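Local coordinates for protein PKS (Streptomyces sp. CNQ431, PDB 5YDA) that is the broadly selective acyltransferase domain of the splenocin polyketide synthase and probably loads acyl building blocks onto the acyl carrier protein, at residues 33-39 with 77-83; 46-50 with 95-99; 369-375 with 392-398. All blocks are in the same frame, centred on the assembly; numbering follows the deposited sequence.

Interaction 1: residues 33-39 with 77-83; sequences VLPVSAR and LRHRLTV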
ATOM      1  N   VAL A  33     -21.882   0.773  -3.859  1.00 36.12           N
ATOM      2  CA  VAL A  33     -21.273   1.626  -4.870  1.00 35.87           C
ATOM      3  C   VAL A  33     -22.277   1.811  -5.999  1.00 40.03           C
ATOM      4  O   VAL A  33     -22.839   0.829  -6.495  1.00 41.71           O
ATOM      5  CB  VAL A  33     -19.967   1.005  -5.393  1.00 33.24           C
ATOM      6  CG1 VAL A  33     -19.299   1.921  -6.407  1.00 32.87           C
ATOM      7  CG2 VAL A  33     -19.036   0.685  -4.232  1.00 34.16           C
ATOM      8  N   LEU A  34     -22.506   3.065  -6.401  1.00 37.08           N
ATOM      9  CA  LEU A  34     -23.387   3.376  -7.523  1.00 37.10           C
ATOM     10  C   LEU A  34     -22.561   3.820  -8.724  1.00 35.43           C
ATOM     11  O   LEU A  34     -21.920   4.883  -8.666  1.00 34.23           O
ATOM     12  CB  LEU A  34     -24.386   4.470  -7.142  1.00 36.76           C
ATOM     13  CG  LEU A  34     -25.221   4.238  -5.881  1.00 41.17           C
ATOM     14  CD1 LEU A  34     -26.220   5.353  -5.701  1.00 43.65           C
ATOM     15  CD2 LEU A  34     -25.928   2.895  -5.932  1.00 44.18           C
ATOM     16  N   PRO A  35     -22.550   3.070  -9.827  1.00 36.84           N
ATOM     17  CA  PRO A  35     -21.792   3.490 -11.014  1.00 35.29           C
ATOM     18  C   PRO A  35     -22.595   4.395 -11.933  1.00 40.84           C
ATOM     19  O   PRO A  35     -23.806   4.239 -12.107  1.00 44.08           O
ATOM     20  CB  PRO A  35     -21.503   2.157 -11.713  1.00 40.13           C
ATOM     21  CG  PRO A  35     -22.727   1.326 -11.408  1.00 40.58           C
ATOM     22  CD  PRO A  35     -23.161   1.738 -10.001  1.00 43.30           C
ATOM     23  N   VAL A  36     -21.893   5.354 -12.536  1.00 38.80           N
ATOM     24  CA  VAL A  36     -22.460   6.290 -13.500  1.00 37.47           C
ATOM     25  C   VAL A  36     -21.480   6.405 -14.656  1.00 44.91           C
ATOM     26  O   VAL A  36     -20.288   6.649 -14.437  1.00 45.26           O
ATOM     27  CB  VAL A  36     -22.706   7.685 -12.892  1.00 42.96           C
ATOM     28  CG1 VAL A  36     -23.440   8.577 -13.881  1.00 44.64           C
ATOM     29  CG2 VAL A  36     -23.458   7.592 -11.571  1.00 43.03           C
ATOM     30  N   SER A  37     -21.972   6.241 -15.883  1.00 44.06           N
ATOM     31  CA  SER A  37     -21.127   6.384 -17.058  1.00 48.42           C
ATOM     32  C   SER A  37     -21.865   7.128 -18.160  1.00 53.08           C
ATOM     33  O   SER A  37     -23.046   6.877 -18.409  1.00 52.14           O
ATOM     34  CB  SER A  37     -20.655   5.024 -17.586  1.00 49.38           C
ATOM     35  OG  SER A  37     -21.743   4.212 -17.967  1.00 46.90           O
ATOM     36  N   ALA A  38     -21.154   8.043 -18.817  1.00 55.93           N
ATOM     37  CA  ALA A  38     -21.696   8.816 -19.929  1.00 56.07           C
ATOM     38  C   ALA A  38     -20.721   8.754 -21.096  1.00 60.52           C
ATOM     39  O   ALA A  38     -19.741   8.008 -21.047  1.00 59.86           O
ATOM     40  CB  ALA A  38     -21.955  10.268 -19.511  1.00 55.35           C
ATOM     41  N   ARG A  39     -20.972   9.526 -22.150  1.00 61.66           N
ATOM     42  CA  ARG A  39     -20.081   9.552 -23.300  1.00 58.41           C
ATOM     43  C   ARG A  39     -19.197  10.788 -23.334  1.00 59.05           C
ATOM     44  O   ARG A  39     -18.275  10.846 -24.150  1.00 56.28           O
ATOM     45  CB  ARG A  39     -20.883   9.474 -24.608  1.00 62.95           C
ATOM     46  CG  ARG A  39     -21.021   8.067 -25.196  1.00 70.49           C
ATOM     47  CD  ARG A  39     -21.553   8.102 -26.640  1.00 76.88           C
ATOM     48  NE  ARG A  39     -20.573   8.631 -27.600  1.00 78.97           N
ATOM     49  CZ  ARG A  39     -19.639   7.906 -28.214  1.00 78.72           C
ATOM     50  NH1 ARG A  39     -19.535   6.600 -27.990  1.00 74.94           N
ATOM     51  NH2 ARG A  39     -18.803   8.492 -29.065  1.00 76.10           N
ATOM     52  N   LEU A  77     -20.084   3.048 -20.188  1.00 50.47           N
ATOM     53  CA  LEU A  77     -19.514   3.946 -21.182  1.00 50.91           C
ATOM     54  C   LEU A  77     -18.144   4.461 -20.722  1.00 54.36           C
ATOM     55  O   LEU A  77     -17.615   4.055 -19.683  1.00 51.88           O
ATOM     56  CB  LEU A  77     -20.498   5.076 -21.472  1.00 56.75           C
ATOM     57  CG  LEU A  77     -21.945   4.681 -21.800  1.00 57.55           C
ATOM     58  CD1 LEU A  77     -22.739   5.899 -22.232  1.00 56.18           C
ATOM     59  CD2 LEU A  77     -21.990   3.614 -22.870  1.00 56.18           C
ATOM     60  N   ARG A  78     -17.563   5.390 -21.494  1.00 52.93           N
ATOM     61  CA  ARG A  78     -16.142   5.706 -21.357  1.00 50.37           C
ATOM     62  C   ARG A  78     -15.857   6.602 -20.158  1.00 47.13           C
ATOM     63  O   ARG A  78     -14.834   6.431 -19.488  1.00 48.41           O
ATOM     64  CB  ARG A  78     -15.609   6.359 -22.642  1.00 49.57           C
ATOM     65  CG  ARG A  78     -15.353   5.377 -23.806  1.00 47.65           C
ATOM     66  CD  ARG A  78     -14.323   5.874 -24.863  1.00 50.09           C
ATOM     67  NE  ARG A  78     -14.129   7.328 -24.920  1.00 52.56           N
ATOM     68  CZ  ARG A  78     -12.964   7.942 -24.696  1.00 57.58           C
ATOM     69  NH1 ARG A  78     -11.877   7.223 -24.407  1.00 55.94           N
ATOM     70  NH2 ARG A  78     -12.878   9.274 -24.762  1.00 55.21           N
ATOM     71  N   HIS A  79     -16.723   7.575 -19.893  1.00 45.90           N
ATOM     72  CA  HIS A  79     -16.536   8.522 -18.800  1.00 45.97           C
ATOM     73  C   HIS A  79     -17.331   8.041 -17.591  1.00 46.97           C
ATOM     74  O   HIS A  79     -18.557   7.918 -17.664  1.00 46.35           O
ATOM     75  CB  HIS A  79     -16.979   9.923 -19.218  1.00 52.31           C
ATOM     76  CG  HIS A  79     -16.086  10.564 -20.236  1.00 52.85           C
ATOM     77  ND1 HIS A  79     -15.255  11.620 -19.933  1.00 58.07           N
ATOM     78  CD2 HIS A  79     -15.901  10.306 -21.550  1.00 55.52           C
ATOM     79  CE1 HIS A  79     -14.590  11.980 -21.015  1.00 51.97           C
ATOM     80  NE2 HIS A  79     -14.964  11.199 -22.011  1.00 58.42           N
ATOM     81  N   ARG A  80     -16.640   7.783 -16.478  1.00 44.80           N
ATOM     82  CA  ARG A  80     -17.242   7.108 -15.337  1.00 40.74           C
ATOM     83  C   ARG A  80     -16.996   7.869 -14.043  1.00 38.04           C
ATOM     84  O   ARG A  80     -15.955   8.507 -13.870  1.00 41.83           O
ATOM     85  CB  ARG A  80     -16.686   5.691 -15.171  1.00 37.42           C
ATOM     86  CG  ARG A  80     -16.713   4.868 -16.422  1.00 38.35           C
ATOM     87  CD  ARG A  80     -16.198   3.454 -16.184  1.00 37.50           C
ATOM     88  NE  ARG A  80     -16.481   2.618 -17.349  1.00 42.30           N
ATOM     89  CZ  ARG A  80     -16.069   1.366 -17.509  1.00 45.71           C
ATOM     90  NH1 ARG A  80     -15.335   0.768 -16.572  1.00 43.63           N
ATOM     91  NH2 ARG A  80     -16.400   0.705 -18.614  1.00 46.45           N
ATOM     92  N   LEU A  81     -17.959   7.771 -13.126  1.00 41.73           N
ATOM     93  CA  LEU A  81     -17.733   8.107 -11.723  1.00 38.21           C
ATOM     94  C   LEU A  81     -18.617   7.212 -10.859  1.00 38.06           C
ATOM     95  O   LEU A  81     -19.521   6.534 -11.349  1.00 37.34           O
ATOM     96  CB  LEU A  81     -17.986   9.594 -11.428  1.00 35.34           C
ATOM     97  CG  LEU A  81     -19.340  10.284 -11.632  1.00 39.71           C
ATOM     98  CD1 LEU A  81     -20.372   9.908 -10.575  1.00 34.56           C
ATOM     99  CD2 LEU A  81     -19.127  11.793 -11.643  1.00 41.36           C
ATOM    100  N   THR A  82     -18.341   7.209  -9.560  1.00 33.22           N
ATOM    101  CA  THR A  82     -19.138   6.445  -8.619  1.00 32.44           C
ATOM    102  C   THR A  82     -19.362   7.284  -7.379  1.00 31.50           C
ATOM    103  O   THR A  82     -18.621   8.229  -7.106  1.00 32.25           O
ATOM    104  CB  THR A  82     -18.483   5.122  -8.187  1.00 32.68           C
ATOM    105  OG1 THR A  82     -17.268   5.399  -7.472  1.00 30.83           O
ATOM    106  CG2 THR A  82     -18.208   4.209  -9.379  1.00 28.21           C
ATOM    107  N   VAL A  83     -20.404   6.919  -6.630  1.00 32.57           N
ATOM    108  CA  VAL A  83     -20.590   7.355  -5.255  1.00 31.38           C
ATOM    109  C   VAL A  83     -20.732   6.109  -4.395  1.00 31.51           C
ATOM    110  O   VAL A  83     -21.071   5.033  -4.889  1.00 33.15           O
ATOM    111  CB  VAL A  83     -21.815   8.285  -5.092  1.00 35.60           C
ATOM    112  CG1 VAL A  83     -21.636   9.541  -5.931  1.00 35.66           C
ATOM    113  CG2 VAL A  83     -23.101   7.555  -5.480  1.00 33.55           C
TER
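Leu34 lies across Val83, its CB 3.7 Å from Val83 CG2. The two residues form a hydrogen-bonded pair in an antiparallel two-stranded sheet, strands 32-38 and 79-85, in the part of the chain that matches the CurL-like PKS C-terminal family. Val83 CG2 reaches Leu34 because it sits between its own backbone N and carbonyl carbon (chi1 of CG1 -61°), and it touches CB, CG and CD1 of Leu34. Two residues on, Val36 and Leu81 lie side by side and point the same way. Leu81 CD1 meets Val36 CB at 4.0 Å. These four side chains share one face with Ala38 and His79, which helices 43-56 and 63-72 cover in part. Backbone bonds join Leu34 to Val83, Val36 to Leu81 and Ala38 to His79. The bond from Val83 N to Leu34 O is longer than its mate, at 3.3 Å.

Pro35, Ser37, Arg80 and Thr82 occupy the other face, against which Trp419 of helix 407-420 packs. Arg80 projects from this face, extended from CG to NE. Its NH1 makes a salt bridge with Asp424, and Trp419 adds a cation-pi contact. Its NE donates to Leu77 O at 3.0 Å. Leu77 O lies close to the guanidinium plane, and the bond helps fix the rotation of the group. At the strand end, Leu77 N donates to Ser37 OG, 3.0 Å away and nearly straight at 167°.

Interaction 2: residues 46-50 with 95-99; sequences GQAHA and LRAAV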
ATOM      1  N   GLY A  46     -23.996  15.950 -15.711  1.00 61.15           N
ATOM      2  CA  GLY A  46     -25.430  16.081 -15.895  1.00 59.96           C
ATOM      3  C   GLY A  46     -26.166  14.807 -15.533  1.00 57.66           C
ATOM      4  O   GLY A  46     -27.151  14.827 -14.787  1.00 56.83           O
ATOM      5  N   GLN A  47     -25.673  13.674 -16.033  1.00 53.43           N
ATOM      6  CA  GLN A  47     -26.321  12.399 -15.752  1.00 59.36           C
ATOM      7  C   GLN A  47     -26.319  12.070 -14.260  1.00 56.79           C
ATOM      8  O   GLN A  47     -27.221  11.372 -13.777  1.00 50.33           O
ATOM      9  CB  GLN A  47     -25.634  11.300 -16.552  1.00 56.57           C
ATOM     10  CG  GLN A  47     -26.566  10.242 -17.045  1.00 60.34           C
ATOM     11  CD  GLN A  47     -25.890   9.316 -18.023  1.00 69.51           C
ATOM     12  OE1 GLN A  47     -25.773   8.111 -17.777  1.00 74.21           O
ATOM     13  NE2 GLN A  47     -25.433   9.869 -19.143  1.00 63.07           N
ATOM     14  N   ALA A  48     -25.332  12.573 -13.510  1.00 52.87           N
ATOM     15  CA  ALA A  48     -25.277  12.289 -12.081  1.00 52.70           C
ATOM     16  C   ALA A  48     -26.276  13.131 -11.304  1.00 54.47           C
ATOM     17  O   ALA A  48     -26.860  12.657 -10.321  1.00 51.60           O
ATOM     18  CB  ALA A  48     -23.865  12.517 -11.545  1.00 52.76           C
ATOM     19  N   HIS A  49     -26.478  14.384 -11.719  1.00 57.82           N
ATOM     20  CA  HIS A  49     -27.521  15.196 -11.097  1.00 59.14           C
ATOM     21  C   HIS A  49     -28.908  14.708 -11.484  1.00 54.27           C
ATOM     22  O   HIS A  49     -29.834  14.783 -10.670  1.00 57.69           O
ATOM     23  CB  HIS A  49     -27.351  16.671 -11.469  1.00 63.12           C
ATOM     24  CG  HIS A  49     -26.065  17.265 -10.992  1.00 64.32           C
ATOM     25  ND1 HIS A  49     -24.834  16.758 -11.350  1.00 65.75           N
ATOM     26  CD2 HIS A  49     -25.817  18.308 -10.166  1.00 65.22           C
ATOM     27  CE1 HIS A  49     -23.883  17.470 -10.776  1.00 70.10           C
ATOM     28  NE2 HIS A  49     -24.452  18.418 -10.050  1.00 69.04           N
ATOM     29  N   ALA A  50     -29.068  14.207 -12.714  1.00 53.00           N
ATOM     30  CA  ALA A  50     -30.335  13.594 -13.112  1.00 54.16           C
ATOM     31  C   ALA A  50     -30.719  12.475 -12.151  1.00 57.21           C
ATOM     32  O   ALA A  50     -31.815  12.485 -11.574  1.00 57.48           O
ATOM     33  CB  ALA A  50     -30.237  13.065 -14.544  1.00 50.58           C
ATOM     34  N   LEU A  95     -24.208  12.501  -5.210  1.00 41.15           N
ATOM     35  CA  LEU A  95     -24.327  12.652  -6.657  1.00 43.84           C
ATOM     36  C   LEU A  95     -24.314  14.117  -7.086  1.00 46.72           C
ATOM     37  O   LEU A  95     -23.914  14.419  -8.217  1.00 47.54           O
ATOM     38  CB  LEU A  95     -25.591  11.955  -7.151  1.00 46.12           C
ATOM     39  CG  LEU A  95     -25.540  10.424  -7.122  1.00 45.33           C
ATOM     40  CD1 LEU A  95     -26.931   9.855  -6.932  1.00 44.51           C
ATOM     41  CD2 LEU A  95     -24.912   9.869  -8.391  1.00 37.93           C
ATOM     42  N   ARG A  96     -24.741  15.038  -6.213  1.00 47.09           N
ATOM     43  CA  ARG A  96     -24.623  16.464  -6.524  1.00 53.38           C
ATOM     44  C   ARG A  96     -23.170  16.905  -6.514  1.00 53.80           C
ATOM     45  O   ARG A  96     -22.682  17.507  -7.479  1.00 61.33           O
ATOM     46  CB  ARG A  96     -25.403  17.309  -5.521  1.00 54.20           C
ATOM     47  CG  ARG A  96     -26.805  16.871  -5.313  1.00 52.22           C
ATOM     48  CD  ARG A  96     -27.702  17.444  -6.372  1.00 59.35           C
ATOM     49  NE  ARG A  96     -29.059  16.972  -6.160  1.00 70.69           N
ATOM     50  CZ  ARG A  96     -29.994  17.661  -5.521  1.00 63.30           C
ATOM     51  NH1 ARG A  96     -29.724  18.866  -5.035  1.00 64.77           N
ATOM     52  NH2 ARG A  96     -31.197  17.139  -5.375  1.00 62.34           N
ATOM     53  N   ALA A  97     -22.473  16.638  -5.408  1.00 48.94           N
ATOM     54  CA  ALA A  97     -21.060  16.959  -5.287  1.00 48.82           C
ATOM     55  C   ALA A  97     -20.199  16.194  -6.279  1.00 48.37           C
ATOM     56  O   ALA A  97     -19.019  16.530  -6.430  1.00 52.93           O
ATOM     57  CB  ALA A  97     -20.593  16.662  -3.863  1.00 48.26           C
ATOM     58  N   ALA A  98     -20.755  15.187  -6.950  1.00 48.59           N
ATOM     59  CA  ALA A  98     -19.955  14.285  -7.764  1.00 49.03           C
ATOM     60  C   ALA A  98     -19.255  15.053  -8.871  1.00 50.37           C
ATOM     61  O   ALA A  98     -19.898  15.752  -9.658  1.00 49.64           O
ATOM     62  CB  ALA A  98     -20.834  13.182  -8.353  1.00 44.04           C
ATOM     63  N   VAL A  99     -17.931  14.935  -8.909  1.00 54.09           N
ATOM     64  CA  VAL A  99     -17.103  15.506  -9.961  1.00 59.53           C
ATOM     65  C   VAL A  99     -16.316  14.359 -10.597  1.00 52.29           C
ATOM     66  O   VAL A  99     -15.770  13.528  -9.870  1.00 51.45           O
ATOM     67  CB  VAL A  99     -16.146  16.595  -9.444  1.00 53.52           C
ATOM     68  CG1 VAL A  99     -16.933  17.760  -8.854  1.00 46.73           C
ATOM     69  CG2 VAL A  99     -15.186  16.042  -8.394  1.00 50.00           C
TER
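This is a helix-against-helix contact on the outer side of the small two-stranded sheet, far from the centre of the chain. It joins the middle of helix 43-56 to the C-terminal end of helix 88-97. No hydrogen bond crosses between the two segments. Two side chains of the first helix, Ala48 and His49, carry the contact from that side.

Ala48 faces the second helix with its methyl group. Its CB lies 3.8 Å from Leu95 O and 4.2 Å from Leu95 CD2. Leu95 in turn lays its CB 3.5 Å from Ala48 O, so each residue packs on the backbone of the other. The methyl groups of Ala48 and Ala98 also meet, more loosely. The small methyl group of Ala48 is consistent with the close approach of the backbones, with the CA atoms of Ala48 and Leu95 5.5 Å apart.

The His49 ring reaches over the last turn of helix 88-97. CG lies anti to the carbonyl carbon (chi1 -62°), and the ring swings out toward Arg96. Leu95 O and Arg96 CA lie over the same face, both nearer the ring's border than its middle. NE2 comes within 3.3 Å of Arg96 O, but the angle is poor for a hydrogen bond. The ring is held instead through ND1, which is bonded to Arg45 O one turn back. Arg96 starts out pointing away, yet its NH2 reaches a salt bridge with Glu56, further along helix 43-56.

Leu95 also packs on Val83, and Ala98 on Leu81. Helices thus pack on one face of an antiparallel strand pair, consistent with the alpha-plus-beta linker that joins ketosynthase to acyltransferase in modular polyketide synthases.

Interaction 3: residues 369-375 with 392-398; sequences VLVEIGP and PVTVTTM
Val369 CG1 packs on Val395 CG2 at 3.9 Å, in the tight half of a parallel strand pair. Strands 369-372 and 394-395 are joined by helix 378-387 in a beta-alpha-beta crossover. Strand 394-395 is the edge strand of the mixed sheet at the heart of the acyltransferase domain, and 369-372 lies inside it, next to strand 112-116. In this half three backbone bonds run across. Leu370 N donates to Val393 O at 2.8 Å and almost straight (178°). Leu370 O accepts from Val395 N, and Val395 O from Glu372 N.

The side chains alternate between two faces. Val369, Val371 and Val395 form one apolar cluster. On the other face Leu370 CB meets Thr394 CG2, and Leu370 also packs on Ala383 of helix 378-387. Glu372 stretches out beyond CG on its way to that helix, where its carboxylate is bonded to Thr380 OG1 and Leu379 N.

Beyond Glu372 the chains part, and the regular bonding stops. The CA atoms of Ile373 and Thr397 are 5.9 Å apart. Here a water accepts from Thr397 N at 2.9 Å; its very short contact with Gly374 O is doubtful. Even this looser half is buried. Thr397 points its CB toward 369-375, but its rotamer and the placing of OG1 are doubtful. At the far end Met398 lies alongside Pro375, pointing the same way. CG is anti to the backbone N (chi1 171°), which sets it 3.6 Å from Pro375 CA, with SD 4.0 Å from Pro375 CD.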
ATOM      1  N   VAL A 369      -2.610   1.641 -13.366  1.00 23.94           N
ATOM      2  CA  VAL A 369      -3.191   2.244 -12.176  1.00 23.41           C
ATOM      3  C   VAL A 369      -2.344   1.851 -10.969  1.00 25.76           C
ATOM      4  O   VAL A 369      -1.995   0.676 -10.786  1.00 26.90           O
ATOM      5  CB  VAL A 369      -4.655   1.799 -12.016  1.00 27.57           C
ATOM      6  CG1 VAL A 369      -5.286   2.439 -10.775  1.00 22.58           C
ATOM      7  CG2 VAL A 369      -5.487   2.127 -13.272  1.00 20.42           C
ATOM      8  N   LEU A 370      -1.990   2.831 -10.148  1.00 23.97           N
ATOM      9  CA  LEU A 370      -1.153   2.595  -8.975  1.00 25.16           C
ATOM     10  C   LEU A 370      -2.038   2.525  -7.728  1.00 23.26           C
ATOM     11  O   LEU A 370      -2.678   3.518  -7.353  1.00 25.14           O
ATOM     12  CB  LEU A 370      -0.101   3.692  -8.836  1.00 24.52           C
ATOM     13  CG  LEU A 370       0.784   3.911 -10.054  1.00 24.84           C
ATOM     14  CD1 LEU A 370       1.856   4.937  -9.740  1.00 27.15           C
ATOM     15  CD2 LEU A 370       1.409   2.598 -10.486  1.00 26.51           C
ATOM     16  N   VAL A 371      -2.071   1.360  -7.091  1.00 19.00           N
ATOM     17  CA  VAL A 371      -2.966   1.093  -5.974  1.00 18.43           C
ATOM     18  C   VAL A 371      -2.093   0.854  -4.758  1.00 21.06           C
ATOM     19  O   VAL A 371      -1.377  -0.158  -4.682  1.00 18.21           O
ATOM     20  CB  VAL A 371      -3.888  -0.108  -6.236  1.00 21.64           C
ATOM     21  CG1 VAL A 371      -4.871  -0.290  -5.087  1.00 17.32           C
ATOM     22  CG2 VAL A 371      -4.627   0.061  -7.552  1.00 20.00           C
ATOM     23  N   GLU A 372      -2.118   1.801  -3.827  1.00 18.97           N
ATOM     24  CA  GLU A 372      -1.368   1.653  -2.590  1.00 23.73           C
ATOM     25  C   GLU A 372      -2.147   0.735  -1.655  1.00 23.48           C
ATOM     26  O   GLU A 372      -3.350   0.930  -1.446  1.00 23.79           O
ATOM     27  CB  GLU A 372      -1.130   3.019  -1.940  1.00 20.28           C
ATOM     28  CG  GLU A 372      -0.263   2.960  -0.711  1.00 22.33           C
ATOM     29  CD  GLU A 372       0.560   4.228  -0.476  1.00 25.35           C
ATOM     30  OE1 GLU A 372       0.335   5.262  -1.161  1.00 23.28           O
ATOM     31  OE2 GLU A 372       1.423   4.187   0.426  1.00 24.75           O
ATOM     32  N   ILE A 373      -1.464  -0.269  -1.109  1.00 22.07           N
ATOM     33  CA  ILE A 373      -2.057  -1.313  -0.278  1.00 19.78           C
ATOM     34  C   ILE A 373      -1.510  -1.131   1.126  1.00 19.24           C
ATOM     35  O   ILE A 373      -0.380  -1.535   1.417  1.00 23.66           O
ATOM     36  CB  ILE A 373      -1.723  -2.716  -0.801  1.00 21.17           C
ATOM     37  CG1 ILE A 373      -2.183  -2.872  -2.246  1.00 19.50           C
ATOM     38  CG2 ILE A 373      -2.286  -3.820   0.126  1.00 14.95           C
ATOM     39  CD1 ILE A 373      -3.632  -2.618  -2.413  1.00 22.49           C
ATOM     40  N   GLY A 374      -2.314  -0.591   2.017  1.00 19.89           N
ATOM     41  CA  GLY A 374      -1.871  -0.334   3.367  1.00 19.85           C
ATOM     42  C   GLY A 374      -2.278   1.061   3.777  1.00 20.87           C
ATOM     43  O   GLY A 374      -2.805   1.834   2.965  1.00 21.87           O
ATOM     44  N   PRO A 375      -2.046   1.419   5.038  1.00 21.98           N
ATOM     45  CA  PRO A 375      -2.529   2.720   5.539  1.00 20.39           C
ATOM     46  C   PRO A 375      -1.753   3.878   4.933  1.00 21.45           C
ATOM     47  O   PRO A 375      -0.519   3.884   4.931  1.00 24.47           O
ATOM     48  CB  PRO A 375      -2.301   2.630   7.057  1.00 15.93           C
ATOM     49  CG  PRO A 375      -1.161   1.694   7.209  1.00 26.19           C
ATOM     50  CD  PRO A 375      -1.342   0.655   6.083  1.00 22.40           C
ATOM     51  N   PRO A 392      -0.184   9.671 -13.854  1.00 32.95           N
ATOM     52  CA  PRO A 392      -0.583   8.379 -13.281  1.00 34.81           C
ATOM     53  C   PRO A 392      -1.938   8.504 -12.596  1.00 28.98           C
ATOM     54  O   PRO A 392      -2.288   9.557 -12.060  1.00 26.42           O
ATOM     55  CB  PRO A 392       0.528   8.079 -12.270  1.00 31.78           C
ATOM     56  CG  PRO A 392       0.878   9.418 -11.768  1.00 27.57           C
ATOM     57  CD  PRO A 392       0.812  10.337 -12.998  1.00 29.44           C
ATOM     58  N   VAL A 393      -2.724   7.438 -12.666  1.00 26.84           N
ATOM     59  CA  VAL A 393      -3.923   7.311 -11.849  1.00 22.57           C
ATOM     60  C   VAL A 393      -3.533   6.541 -10.600  1.00 26.60           C
ATOM     61  O   VAL A 393      -2.945   5.457 -10.687  1.00 26.28           O
ATOM     62  CB  VAL A 393      -5.056   6.602 -12.602  1.00 25.59           C
ATOM     63  CG1 VAL A 393      -6.308   6.499 -11.719  1.00 22.68           C
ATOM     64  CG2 VAL A 393      -5.372   7.329 -13.886  1.00 25.57           C
ATOM     65  N   THR A 394      -3.813   7.118  -9.438  1.00 21.75           N
ATOM     66  CA  THR A 394      -3.449   6.495  -8.180  1.00 24.46           C
ATOM     67  C   THR A 394      -4.714   6.287  -7.373  1.00 23.91           C
ATOM     68  O   THR A 394      -5.692   7.034  -7.507  1.00 22.96           O
ATOM     69  CB  THR A 394      -2.417   7.328  -7.368  1.00 25.39           C
ATOM     70  OG1 THR A 394      -2.992   8.575  -6.954  1.00 22.31           O
ATOM     71  CG2 THR A 394      -1.168   7.597  -8.200  1.00 28.22           C
ATOM     72  N   VAL A 395      -4.698   5.229  -6.578  1.00 19.80           N
ATOM     73  CA  VAL A 395      -5.841   4.837  -5.773  1.00 23.50           C
ATOM     74  C   VAL A 395      -5.329   4.525  -4.388  1.00 23.59           C
ATOM     75  O   VAL A 395      -4.336   3.807  -4.228  1.00 24.05           O
ATOM     76  CB  VAL A 395      -6.578   3.613  -6.340  1.00 23.47           C
ATOM     77  CG1 VAL A 395      -7.642   3.138  -5.339  1.00 22.08           C
ATOM     78  CG2 VAL A 395      -7.180   3.931  -7.698  1.00 21.09           C
ATOM     79  N   THR A 396      -6.006   5.054  -3.401  1.00 21.06           N
ATOM     80  CA  THR A 396      -5.639   4.856  -2.022  1.00 24.63           C
ATOM     81  C   THR A 396      -6.682   3.956  -1.372  1.00 23.51           C
ATOM     82  O   THR A 396      -7.850   3.936  -1.765  1.00 22.13           O
ATOM     83  CB  THR A 396      -5.488   6.228  -1.351  1.00 22.14           C
ATOM     84  OG1 THR A 396      -4.144   6.346  -0.881  1.00 38.70           O
ATOM     85  CG2 THR A 396      -6.462   6.442  -0.248  1.00 25.78           C
ATOM     86  N   THR A 397      -6.252   3.208  -0.378  1.00 20.79           N
ATOM     87  CA  THR A 397      -6.977   2.018   0.014  1.00 24.32           C
ATOM     88  C   THR A 397      -7.231   1.921   1.520  1.00 24.58           C
ATOM     89  O   THR A 397      -8.170   1.226   1.933  1.00 21.70           O
ATOM     90  CB  THR A 397      -6.189   0.809  -0.536  1.00 25.48           C
ATOM     91  OG1 THR A 397      -6.974   0.047  -1.455  1.00 29.81           O
ATOM     92  CG2 THR A 397      -5.573  -0.024   0.495  1.00 19.18           C
ATOM     93  N   MET A 398      -6.500   2.659   2.343  1.00 21.37           N
ATOM     94  CA  MET A 398      -6.725   2.626   3.779  1.00 26.39           C
ATOM     95  C   MET A 398      -6.322   3.980   4.366  1.00 25.81           C
ATOM     96  O   MET A 398      -5.289   4.558   3.987  1.00 23.77           O
ATOM     97  CB  MET A 398      -5.945   1.451   4.414  1.00 20.93           C
ATOM     98  CG  MET A 398      -5.907   1.419   5.936  1.00 22.01           C
ATOM     99  SD  MET A 398      -5.249  -0.158   6.593  1.00 23.05           S
ATOM    100  CE  MET A 398      -6.630  -1.241   6.228  1.00 20.32           C
TER
HETATM  101  O   HOH W   1      -3.835   3.272   1.209  1.00 20.62           O

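Interactions 1 and 2 belong to one small unit, and their centres are 10 Å apart. Helix 43-56 follows strand 32-38 in the chain, and helix 88-97 follows strand 79-85. The two contacts touch directly, as where Leu81 meets Val99. Interaction 3 stands apart, in the mixed sheet, with its centre about 20 Å from that of interaction 1 and 24 Å from that of interaction 2. It is the buried core contact; the others are only partly buried. Interactions 1 and 3 rest on backbone bonds, antiparallel in the first and parallel in the third. Interaction 2 has none across it and depends on side chains laid against backbone atoms.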